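Local coordinates for protein autoinducer 2 sensor kinase/phosphatase LuxQ (Vibrio cholerae, PDB 3C38) that senses AI-2 through its periplasmic domain, which binds the AI-2–LuxP complex, and so switches from histidine kinase to phosphatase activity, at residues A[31-34]-A[35-39]; A[163-166]-A[167-171]; A[197-200]-A[201-205]. All blocks are in the same frame, centred on the assembly; numbering follows the deposited sequence.

Contact 1 (A[31-34]-A[35-39]); sequences SLFD and FRLAA
Phe33 and Leu37, one helical turn apart, make the apolar contact between 31-34 and 35-39. The isobutyl fork of Leu37 reaches the far end of the phenyl ring: CD2 lies 3.9 Å from CE1 of Phe33, while CD1 of Leu37 sits over one face, 4.1 Å above the ring plane and displaced toward the rim. The two side chains meet at a slant, and both methyls reach the ring. Phe33 takes its place with CG anti to the backbone N (chi1 180°), which carries the ring out beside its own carbonyl and toward the next turn.

Behind these side chains runs the backbone ladder of a regular alpha helix, in which the N-H groups of Phe35, Arg36, Leu37 and Ala38 each donate to the carbonyl four residues earlier, from Ser31 to Asp34. Ala38 N, for example, lies 2.8 Å from Asp34 O. The Leu37 N to Phe33 O bond, at 3.3 Å, joins the same two residues whose side chains touch. The polar ends turn back along the same helix, Ser31 OG to Leu28 O and Asp34 OD1 to Gln30 NE2, on a side more open to solvent than the buried Phe33 and Leu37.

Both segments belong to the long N-terminal helix 22-47, which bridges the two sheets of the Cache-type periplasmic domain: Phe33 and Leu37 both rest on Leu137 of strand 134-143, and Phe33 also packs on Leu223 and Val225 of strand 216-225.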
ATOM      1  N   SER A  31      10.668   1.870  -9.896  1.00 33.99           N
ATOM      2  CA  SER A  31      11.653   1.876  -8.815  1.00 36.63           C
ATOM      3  C   SER A  31      11.168   2.736  -7.661  1.00 34.31           C
ATOM      4  O   SER A  31      11.363   2.392  -6.492  1.00 34.02           O
ATOM      5  CB  SER A  31      13.020   2.379  -9.305  1.00 36.39           C
ATOM      6  OG  SER A  31      13.010   3.774  -9.549  1.00 41.50           O
ATOM      7  N   LEU A  32      10.542   3.861  -7.993  1.00 34.01           N
ATOM      8  CA  LEU A  32      10.016   4.731  -6.963  1.00 31.34           C
ATOM      9  C   LEU A  32       8.942   3.953  -6.205  1.00 29.71           C
ATOM     10  O   LEU A  32       8.884   4.004  -4.976  1.00 30.39           O
ATOM     11  CB  LEU A  32       9.476   6.013  -7.593  1.00 32.94           C
ATOM     12  CG  LEU A  32      10.628   6.961  -7.983  1.00 36.59           C
ATOM     13  CD1 LEU A  32      10.109   8.111  -8.838  1.00 35.66           C
ATOM     14  CD2 LEU A  32      11.290   7.511  -6.702  1.00 36.82           C
ATOM     15  N   PHE A  33       8.125   3.196  -6.931  1.00 30.40           N
ATOM     16  CA  PHE A  33       7.083   2.369  -6.314  1.00 28.82           C
ATOM     17  C   PHE A  33       7.759   1.319  -5.417  1.00 29.14           C
ATOM     18  O   PHE A  33       7.425   1.183  -4.238  1.00 29.06           O
ATOM     19  CB  PHE A  33       6.262   1.681  -7.403  1.00 28.88           C
ATOM     20  CG  PHE A  33       5.163   0.792  -6.884  1.00 28.16           C
ATOM     21  CD1 PHE A  33       5.184  -0.580  -7.145  1.00 27.94           C
ATOM     22  CD2 PHE A  33       4.090   1.322  -6.168  1.00 24.03           C
ATOM     23  CE1 PHE A  33       4.133  -1.419  -6.697  1.00 26.39           C
ATOM     24  CE2 PHE A  33       3.051   0.501  -5.721  1.00 23.25           C
ATOM     25  CZ  PHE A  33       3.076  -0.874  -5.991  1.00 23.68           C
ATOM     26  N   ASP A  34       8.718   0.587  -5.974  1.00 30.93           N
ATOM     27  CA  ASP A  34       9.451  -0.429  -5.209  1.00 31.88           C
ATOM     28  C   ASP A  34      10.040   0.183  -3.945  1.00 31.16           C
ATOM     29  O   ASP A  34       9.984  -0.412  -2.867  1.00 31.55           O
ATOM     30  CB  ASP A  34      10.611  -1.008  -6.026  1.00 32.67           C
ATOM     31  CG  ASP A  34      10.152  -1.757  -7.244  1.00 31.57           C
ATOM     32  OD1 ASP A  34       8.982  -2.195  -7.256  1.00 32.02           O
ATOM     33  OD2 ASP A  34      10.972  -1.925  -8.178  1.00 34.49           O
ATOM     34  N   PHE A  35      10.606   1.375  -4.086  1.00 30.77           N
ATOM     35  CA  PHE A  35      11.212   2.053  -2.951  1.00 31.08           C
ATOM     36  C   PHE A  35      10.255   2.190  -1.760  1.00 31.66           C
ATOM     37  O   PHE A  35      10.638   1.908  -0.617  1.00 33.70           O
ATOM     38  CB  PHE A  35      11.743   3.432  -3.368  1.00 29.13           C
ATOM     39  CG  PHE A  35      12.527   4.119  -2.286  1.00 28.40           C
ATOM     40  CD1 PHE A  35      13.816   3.694  -1.967  1.00 29.24           C
ATOM     41  CD2 PHE A  35      11.951   5.140  -1.533  1.00 30.28           C
ATOM     42  CE1 PHE A  35      14.526   4.274  -0.902  1.00 28.72           C
ATOM     43  CE2 PHE A  35      12.643   5.729  -0.467  1.00 29.66           C
ATOM     44  CZ  PHE A  35      13.937   5.292  -0.150  1.00 30.16           C
ATOM     45  N   ARG A  36       9.018   2.616  -2.010  1.00 31.04           N
ATOM     46  CA  ARG A  36       8.061   2.765  -0.916  1.00 31.96           C
ATOM     47  C   ARG A  36       7.732   1.410  -0.265  1.00 30.54           C
ATOM     48  O   ARG A  36       7.653   1.301   0.960  1.00 30.09           O
ATOM     49  CB  ARG A  36       6.770   3.429  -1.409  1.00 34.10           C
ATOM     50  CG  ARG A  36       5.766   3.664  -0.299  1.00 40.04           C
ATOM     51  CD  ARG A  36       6.256   4.765   0.659  1.00 47.37           C
ATOM     52  NE  ARG A  36       5.676   4.685   2.007  1.00 52.89           N
ATOM     53  CZ  ARG A  36       4.373   4.658   2.286  1.00 55.25           C
ATOM     54  NH1 ARG A  36       3.463   4.704   1.315  1.00 56.42           N
ATOM     55  NH2 ARG A  36       3.974   4.583   3.551  1.00 57.35           N
ATOM     56  N   LEU A  37       7.536   0.382  -1.085  1.00 29.81           N
ATOM     57  CA  LEU A  37       7.232  -0.951  -0.557  1.00 32.96           C
ATOM     58  C   LEU A  37       8.402  -1.524   0.261  1.00 32.32           C
ATOM     59  O   LEU A  37       8.193  -2.180   1.292  1.00 32.80           O
ATOM     60  CB  LEU A  37       6.847  -1.907  -1.695  1.00 32.30           C
ATOM     61  CG  LEU A  37       5.338  -1.992  -1.967  1.00 34.81           C
ATOM     62  CD1 LEU A  37       4.766  -0.603  -2.152  1.00 35.93           C
ATOM     63  CD2 LEU A  37       5.077  -2.846  -3.197  1.00 34.69           C
ATOM     64  N   ALA A  38       9.624  -1.264  -0.200  1.00 30.58           N
ATOM     65  CA  ALA A  38      10.821  -1.712   0.498  1.00 30.85           C
ATOM     66  C   ALA A  38      10.882  -1.080   1.896  1.00 31.30           C
ATOM     67  O   ALA A  38      11.157  -1.761   2.888  1.00 30.80           O
ATOM     68  CB  ALA A  38      12.069  -1.330  -0.307  1.00 32.30           C
ATOM     69  N   ALA A  39      10.623   0.220   1.979  1.00 31.01           N
ATOM     70  CA  ALA A  39      10.649   0.898   3.270  1.00 32.33           C
ATOM     71  C   ALA A  39       9.671   0.245   4.252  1.00 32.75           C
ATOM     72  O   ALA A  39      10.005   0.016   5.414  1.00 33.50           O
ATOM     73  CB  ALA A  39      10.307   2.387   3.099  1.00 30.69           C
TER

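Contact 2 (A[163-166]-A[167-171]); sequences DNFA and LLENI
Phe165 and Glu169 lie side by side with the phenyl ring and the carboxylate nearly parallel, their planes 5° apart, as their i, i+4 spacing on one flank of the helix allows. The contact is made by the aliphatic part of the glutamate: its CB stands over one face of the ring, 4.2 Å from the centroid of Phe165, in a CH-pi contact, and is 3.7 Å from CE2 of Phe165. Both side chains leave the helix with CG anti to the backbone N (chi1 -175° for Phe165 and 165° for Glu169), and a bend at chi2 of the glutamate then turns its chain to run along the ring. The carboxylate has a charged partner of its own in Arg172, with OE1 in the salt bridge, which probably helps to hold it in this direction.

At the start of the same turn, Asn164 is the N-cap of helix 165-174. Its OD1 accepts from Leu167 N at 3.0 Å, with the donor standing well above the amide plane, and the same oxygen lies 3.3 Å from CB of Leu167. The cap thus gives a partner to an N-H of the first turn, while Asn164 ND2 is bound to Val160 O at the end of the preceding strand, tying both ends of the amide. Asn164 O also takes a weak bond from Leu168 N.

Farther along, Glu169 N donates to Phe165 O at 2.9 Å and Asn170 N to Ala166 O at 3.0 Å. Leu167 touches Arg36 of helix 22-47, and Leu168 meets Leu180 of strand 179-184.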
ATOM      1  N   ASP A 163      -7.334   6.942  -3.296  1.00 23.41           N
ATOM      2  CA  ASP A 163      -7.122   8.263  -2.724  1.00 25.89           C
ATOM      3  C   ASP A 163      -5.815   8.455  -1.969  1.00 26.43           C
ATOM      4  O   ASP A 163      -5.685   9.406  -1.195  1.00 27.04           O
ATOM      5  CB  ASP A 163      -8.283   8.609  -1.793  1.00 29.15           C
ATOM      6  CG  ASP A 163      -9.599   8.698  -2.528  1.00 29.82           C
ATOM      7  OD1 ASP A 163     -10.610   8.274  -1.948  1.00 30.33           O
ATOM      8  OD2 ASP A 163      -9.616   9.195  -3.680  1.00 34.02           O
ATOM      9  N   ASN A 164      -4.846   7.573  -2.182  1.00 24.50           N
ATOM     10  CA  ASN A 164      -3.575   7.735  -1.487  1.00 25.29           C
ATOM     11  C   ASN A 164      -2.738   8.777  -2.245  1.00 26.57           C
ATOM     12  O   ASN A 164      -1.847   8.437  -3.036  1.00 22.91           O
ATOM     13  CB  ASN A 164      -2.805   6.423  -1.412  1.00 20.44           C
ATOM     14  CG  ASN A 164      -1.696   6.490  -0.403  1.00 23.37           C
ATOM     15  OD1 ASN A 164      -1.028   7.517  -0.287  1.00 24.30           O
ATOM     16  ND2 ASN A 164      -1.490   5.403   0.345  1.00 21.74           N
ATOM     17  N   PHE A 165      -3.029  10.049  -1.984  1.00 27.71           N
ATOM     18  CA  PHE A 165      -2.342  11.140  -2.659  1.00 29.05           C
ATOM     19  C   PHE A 165      -0.857  11.178  -2.358  1.00 28.28           C
ATOM     20  O   PHE A 165      -0.046  11.391  -3.251  1.00 28.56           O
ATOM     21  CB  PHE A 165      -2.974  12.486  -2.280  1.00 34.58           C
ATOM     22  CG  PHE A 165      -2.395  13.656  -3.032  1.00 40.85           C
ATOM     23  CD1 PHE A 165      -2.805  13.934  -4.338  1.00 42.83           C
ATOM     24  CD2 PHE A 165      -1.393  14.443  -2.458  1.00 40.90           C
ATOM     25  CE1 PHE A 165      -2.222  14.976  -5.068  1.00 44.85           C
ATOM     26  CE2 PHE A 165      -0.800  15.489  -3.179  1.00 44.48           C
ATOM     27  CZ  PHE A 165      -1.217  15.755  -4.490  1.00 43.93           C
ATOM     28  N   ALA A 166      -0.503  10.964  -1.097  1.00 28.36           N
ATOM     29  CA  ALA A 166       0.897  11.006  -0.684  1.00 28.74           C
ATOM     30  C   ALA A 166       1.761  10.022  -1.458  1.00 28.27           C
ATOM     31  O   ALA A 166       2.870  10.353  -1.881  1.00 30.09           O
ATOM     32  CB  ALA A 166       1.013  10.742   0.835  1.00 29.68           C
ATOM     33  N   LEU A 167       1.259   8.809  -1.644  1.00 27.70           N
ATOM     34  CA  LEU A 167       2.012   7.803  -2.379  1.00 27.46           C
ATOM     35  C   LEU A 167       2.289   8.224  -3.826  1.00 26.57           C
ATOM     36  O   LEU A 167       3.427   8.168  -4.300  1.00 26.51           O
ATOM     37  CB  LEU A 167       1.254   6.475  -2.392  1.00 27.24           C
ATOM     38  CG  LEU A 167       1.889   5.452  -3.340  1.00 29.44           C
ATOM     39  CD1 LEU A 167       3.253   5.075  -2.792  1.00 29.99           C
ATOM     40  CD2 LEU A 167       1.019   4.224  -3.484  1.00 31.01           C
ATOM     41  N   LEU A 168       1.236   8.643  -4.520  1.00 26.27           N
ATOM     42  CA  LEU A 168       1.333   9.037  -5.920  1.00 27.39           C
ATOM     43  C   LEU A 168       2.165  10.295  -6.140  1.00 26.57           C
ATOM     44  O   LEU A 168       2.927  10.381  -7.097  1.00 26.25           O
ATOM     45  CB  LEU A 168      -0.062   9.277  -6.489  1.00 27.91           C
ATOM     46  CG  LEU A 168      -0.392   8.664  -7.845  1.00 33.79           C
ATOM     47  CD1 LEU A 168      -1.383   9.576  -8.586  1.00 30.22           C
ATOM     48  CD2 LEU A 168       0.881   8.454  -8.644  1.00 33.72           C
ATOM     49  N   GLU A 169       1.976  11.279  -5.270  1.00 25.83           N
ATOM     50  CA  GLU A 169       2.698  12.542  -5.356  1.00 27.69           C
ATOM     51  C   GLU A 169       4.189  12.301  -5.138  1.00 28.53           C
ATOM     52  O   GLU A 169       5.039  12.912  -5.785  1.00 28.98           O
ATOM     53  CB  GLU A 169       2.154  13.524  -4.308  1.00 27.47           C
ATOM     54  CG  GLU A 169       3.046  14.735  -4.063  1.00 29.65           C
ATOM     55  CD  GLU A 169       3.184  15.619  -5.289  1.00 32.45           C
ATOM     56  OE1 GLU A 169       4.089  16.482  -5.282  1.00 32.74           O
ATOM     57  OE2 GLU A 169       2.391  15.450  -6.249  1.00 30.08           O
ATOM     58  N   ASN A 170       4.499  11.398  -4.220  1.00 30.07           N
ATOM     59  CA  ASN A 170       5.879  11.051  -3.925  1.00 29.69           C
ATOM     60  C   ASN A 170       6.538  10.439  -5.170  1.00 28.95           C
ATOM     61  O   ASN A 170       7.730  10.647  -5.425  1.00 28.32           O
ATOM     62  CB  ASN A 170       5.897  10.073  -2.762  1.00 35.90           C
ATOM     63  CG  ASN A 170       7.233   9.415  -2.583  1.00 42.68           C
ATOM     64  OD1 ASN A 170       8.170  10.015  -2.034  1.00 47.75           O
ATOM     65  ND2 ASN A 170       7.347   8.173  -3.057  1.00 43.40           N
ATOM     66  N   ILE A 171       5.765   9.694  -5.962  1.00 26.66           N
ATOM     67  CA  ILE A 171       6.295   9.096  -7.183  1.00 23.25           C
ATOM     68  C   ILE A 171       6.400  10.168  -8.275  1.00 27.28           C
ATOM     69  O   ILE A 171       7.353  10.180  -9.063  1.00 25.94           O
ATOM     70  CB  ILE A 171       5.394   7.953  -7.686  1.00 23.64           C
ATOM     71  CG1 ILE A 171       5.419   6.793  -6.694  1.00 20.20           C
ATOM     72  CG2 ILE A 171       5.857   7.471  -9.068  1.00 20.02           C
ATOM     73  CD1 ILE A 171       4.535   5.639  -7.113  1.00 26.48           C
TER

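Contact 3 (A[197-200]-A[201-205]); sequences EPYS and LDYVV
The rings of Tyr199 and Tyr203 flank the start of helix 201-205, and CB of Tyr199 comes within 3.4 Å of CD2 of Tyr203. CD1 of Tyr199 approaches CG2 of Val204 at 3.6 Å, on a slant. Over the centre of one face of the Tyr199 ring lies CB of Glu197, 3.9 Å above the plane, and Phe216 meets the ring edge-to-face. The Tyr203 ring has Ser200 O at its edge, near the ring plane. With CG between the backbone N and the carbonyl carbon (chi1 51°), the Tyr199 ring reaches CG2 of Val204, and its hydroxyl is bonded to Asn179 ND2.

Ser200 supplies the polar part. Its OG caps the N-H of Tyr203, accepting from Tyr203 N at 3.2 Å. Its carbonyl starts the regular helix bonding, Ser200 O taking Val204 N at 3.1 Å.

Beyond it, Val204 packs on Val181, Tyr235 and Ile237, and Leu201 on Val181 and Pro188, laying the short helix against the four-stranded antiparallel sheet. This is a serine N-cap with a hydrophobic staple between Tyr199 (N') and Val204 (N4).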
ATOM      1  N   GLU A 197      -5.481  22.120 -15.316  1.00 45.04           N
ATOM      2  CA  GLU A 197      -4.693  21.667 -16.469  1.00 40.95           C
ATOM      3  C   GLU A 197      -5.503  21.728 -17.767  1.00 39.26           C
ATOM      4  O   GLU A 197      -6.730  21.728 -17.741  1.00 40.10           O
ATOM      5  CB  GLU A 197      -4.218  20.213 -16.277  1.00 38.62           C
ATOM      6  CG  GLU A 197      -3.190  19.971 -15.194  1.00 34.41           C
ATOM      7  CD  GLU A 197      -3.798  19.760 -13.819  1.00 30.96           C
ATOM      8  OE1 GLU A 197      -5.027  19.560 -13.704  1.00 30.15           O
ATOM      9  OE2 GLU A 197      -3.027  19.777 -12.843  1.00 33.50           O
ATOM     10  N   PRO A 198      -4.813  21.776 -18.920  1.00 37.79           N
ATOM     11  CA  PRO A 198      -5.435  21.829 -20.249  1.00 38.14           C
ATOM     12  C   PRO A 198      -6.126  20.507 -20.560  1.00 38.67           C
ATOM     13  O   PRO A 198      -7.008  20.433 -21.416  1.00 37.66           O
ATOM     14  CB  PRO A 198      -4.247  22.066 -21.179  1.00 38.43           C
ATOM     15  CG  PRO A 198      -3.252  22.785 -20.300  1.00 36.58           C
ATOM     16  CD  PRO A 198      -3.362  22.011 -19.018  1.00 36.85           C
ATOM     17  N   TYR A 199      -5.703  19.460 -19.858  1.00 38.52           N
ATOM     18  CA  TYR A 199      -6.265  18.124 -20.042  1.00 38.55           C
ATOM     19  C   TYR A 199      -6.990  17.665 -18.774  1.00 38.09           C
ATOM     20  O   TYR A 199      -6.572  17.996 -17.660  1.00 39.72           O
ATOM     21  CB  TYR A 199      -5.142  17.146 -20.401  1.00 36.32           C
ATOM     22  CG  TYR A 199      -3.965  17.201 -19.446  1.00 36.26           C
ATOM     23  CD1 TYR A 199      -4.019  16.572 -18.200  1.00 34.39           C
ATOM     24  CD2 TYR A 199      -2.808  17.906 -19.778  1.00 35.02           C
ATOM     25  CE1 TYR A 199      -2.956  16.645 -17.309  1.00 33.61           C
ATOM     26  CE2 TYR A 199      -1.742  17.988 -18.900  1.00 34.92           C
ATOM     27  CZ  TYR A 199      -1.821  17.356 -17.665  1.00 36.43           C
ATOM     28  OH  TYR A 199      -0.769  17.457 -16.785  1.00 35.62           O
ATOM     29  N   SER A 200      -8.074  16.913 -18.946  1.00 35.60           N
ATOM     30  CA  SER A 200      -8.851  16.424 -17.809  1.00 36.51           C
ATOM     31  C   SER A 200      -8.444  15.008 -17.379  1.00 35.67           C
ATOM     32  O   SER A 200      -7.765  14.290 -18.116  1.00 35.52           O
ATOM     33  CB  SER A 200     -10.338  16.421 -18.155  1.00 34.86           C
ATOM     34  OG  SER A 200     -10.605  15.468 -19.167  1.00 37.04           O
ATOM     35  N   LEU A 201      -8.871  14.611 -16.185  1.00 35.83           N
ATOM     36  CA  LEU A 201      -8.558  13.277 -15.676  1.00 36.73           C
ATOM     37  C   LEU A 201      -9.110  12.247 -16.649  1.00 38.21           C
ATOM     38  O   LEU A 201      -8.443  11.261 -16.992  1.00 35.55           O
ATOM     39  CB  LEU A 201      -9.193  13.069 -14.299  1.00 35.41           C
ATOM     40  CG  LEU A 201      -9.084  11.656 -13.720  1.00 35.27           C
ATOM     41  CD1 LEU A 201      -7.628  11.239 -13.653  1.00 32.71           C
ATOM     42  CD2 LEU A 201      -9.712  11.625 -12.342  1.00 33.65           C
ATOM     43  N   ASP A 202     -10.340  12.503 -17.086  1.00 39.07           N
ATOM     44  CA  ASP A 202     -11.051  11.652 -18.028  1.00 42.00           C
ATOM     45  C   ASP A 202     -10.234  11.411 -19.299  1.00 42.85           C
ATOM     46  O   ASP A 202     -10.139  10.282 -19.786  1.00 42.63           O
ATOM     47  CB  ASP A 202     -12.382  12.317 -18.371  1.00 46.71           C
ATOM     48  CG  ASP A 202     -13.297  11.422 -19.174  1.00 51.47           C
ATOM     49  OD1 ASP A 202     -12.913  11.017 -20.297  1.00 53.66           O
ATOM     50  OD2 ASP A 202     -14.406  11.131 -18.677  1.00 53.36           O
ATOM     51  N   TYR A 203      -9.644  12.477 -19.835  1.00 43.44           N
ATOM     52  CA  TYR A 203      -8.819  12.383 -21.039  1.00 43.18           C
ATOM     53  C   TYR A 203      -7.587  11.517 -20.775  1.00 44.18           C
ATOM     54  O   TYR A 203      -7.264  10.615 -21.544  1.00 44.70           O
ATOM     55  CB  TYR A 203      -8.362  13.775 -21.477  1.00 40.98           C
ATOM     56  CG  TYR A 203      -7.132  13.751 -22.360  1.00 41.91           C
ATOM     57  CD1 TYR A 203      -7.187  13.264 -23.674  1.00 40.06           C
ATOM     58  CD2 TYR A 203      -5.894  14.170 -21.865  1.00 42.12           C
ATOM     59  CE1 TYR A 203      -6.035  13.198 -24.462  1.00 40.85           C
ATOM     60  CE2 TYR A 203      -4.734  14.106 -22.649  1.00 39.65           C
ATOM     61  CZ  TYR A 203      -4.811  13.620 -23.938  1.00 40.73           C
ATOM     62  OH  TYR A 203      -3.663  13.538 -24.698  1.00 39.80           O
ATOM     63  N   VAL A 204      -6.889  11.829 -19.691  1.00 43.64           N
ATOM     64  CA  VAL A 204      -5.708  11.088 -19.294  1.00 42.91           C
ATOM     65  C   VAL A 204      -6.006   9.589 -19.146  1.00 44.57           C
ATOM     66  O   VAL A 204      -5.240   8.773 -19.657  1.00 43.09           O
ATOM     67  CB  VAL A 204      -5.159  11.612 -17.962  1.00 41.68           C
ATOM     68  CG1 VAL A 204      -3.912  10.844 -17.580  1.00 41.57           C
ATOM     69  CG2 VAL A 204      -4.876  13.107 -18.065  1.00 41.45           C
ATOM     70  N   VAL A 205      -7.096   9.200 -18.474  1.00 45.55           N
ATOM     71  CA  VAL A 205      -7.332   7.757 -18.344  1.00 49.16           C
ATOM     72  C   VAL A 205      -7.755   7.067 -19.617  1.00 51.83           C
ATOM     73  O   VAL A 205      -7.364   5.925 -19.838  1.00 53.15           O
ATOM     74  CB  VAL A 205      -8.370   7.304 -17.245  1.00 47.31           C
ATOM     75  CG1 VAL A 205      -7.810   7.539 -15.865  1.00 47.94           C
ATOM     76  CG2 VAL A 205      -9.708   7.956 -17.441  1.00 45.95           C
TER

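How the contacts relate
Contacts 1 and 2 touch, Leu32 and Phe33 of helix 22-47 meeting Ile171 of helix 165-174, with centres about 12 Å apart and each about 10 Å from the centre of the chain. Contact 3 lies farther out, about 25 Å from that centre, on helix 201-205. All three are partly buried, with two exposed residues apiece. Contact 1 is mid-helix, so its polar bonds across the segments are backbone ones, whereas contacts 2 and 3 start helices and add a side-chain cap, an amide oxygen in one and a hydroxyl in the other. Helices 165-174 and 201-205 both touch strand 179-184, through the neighbouring residues Leu180 and Val181.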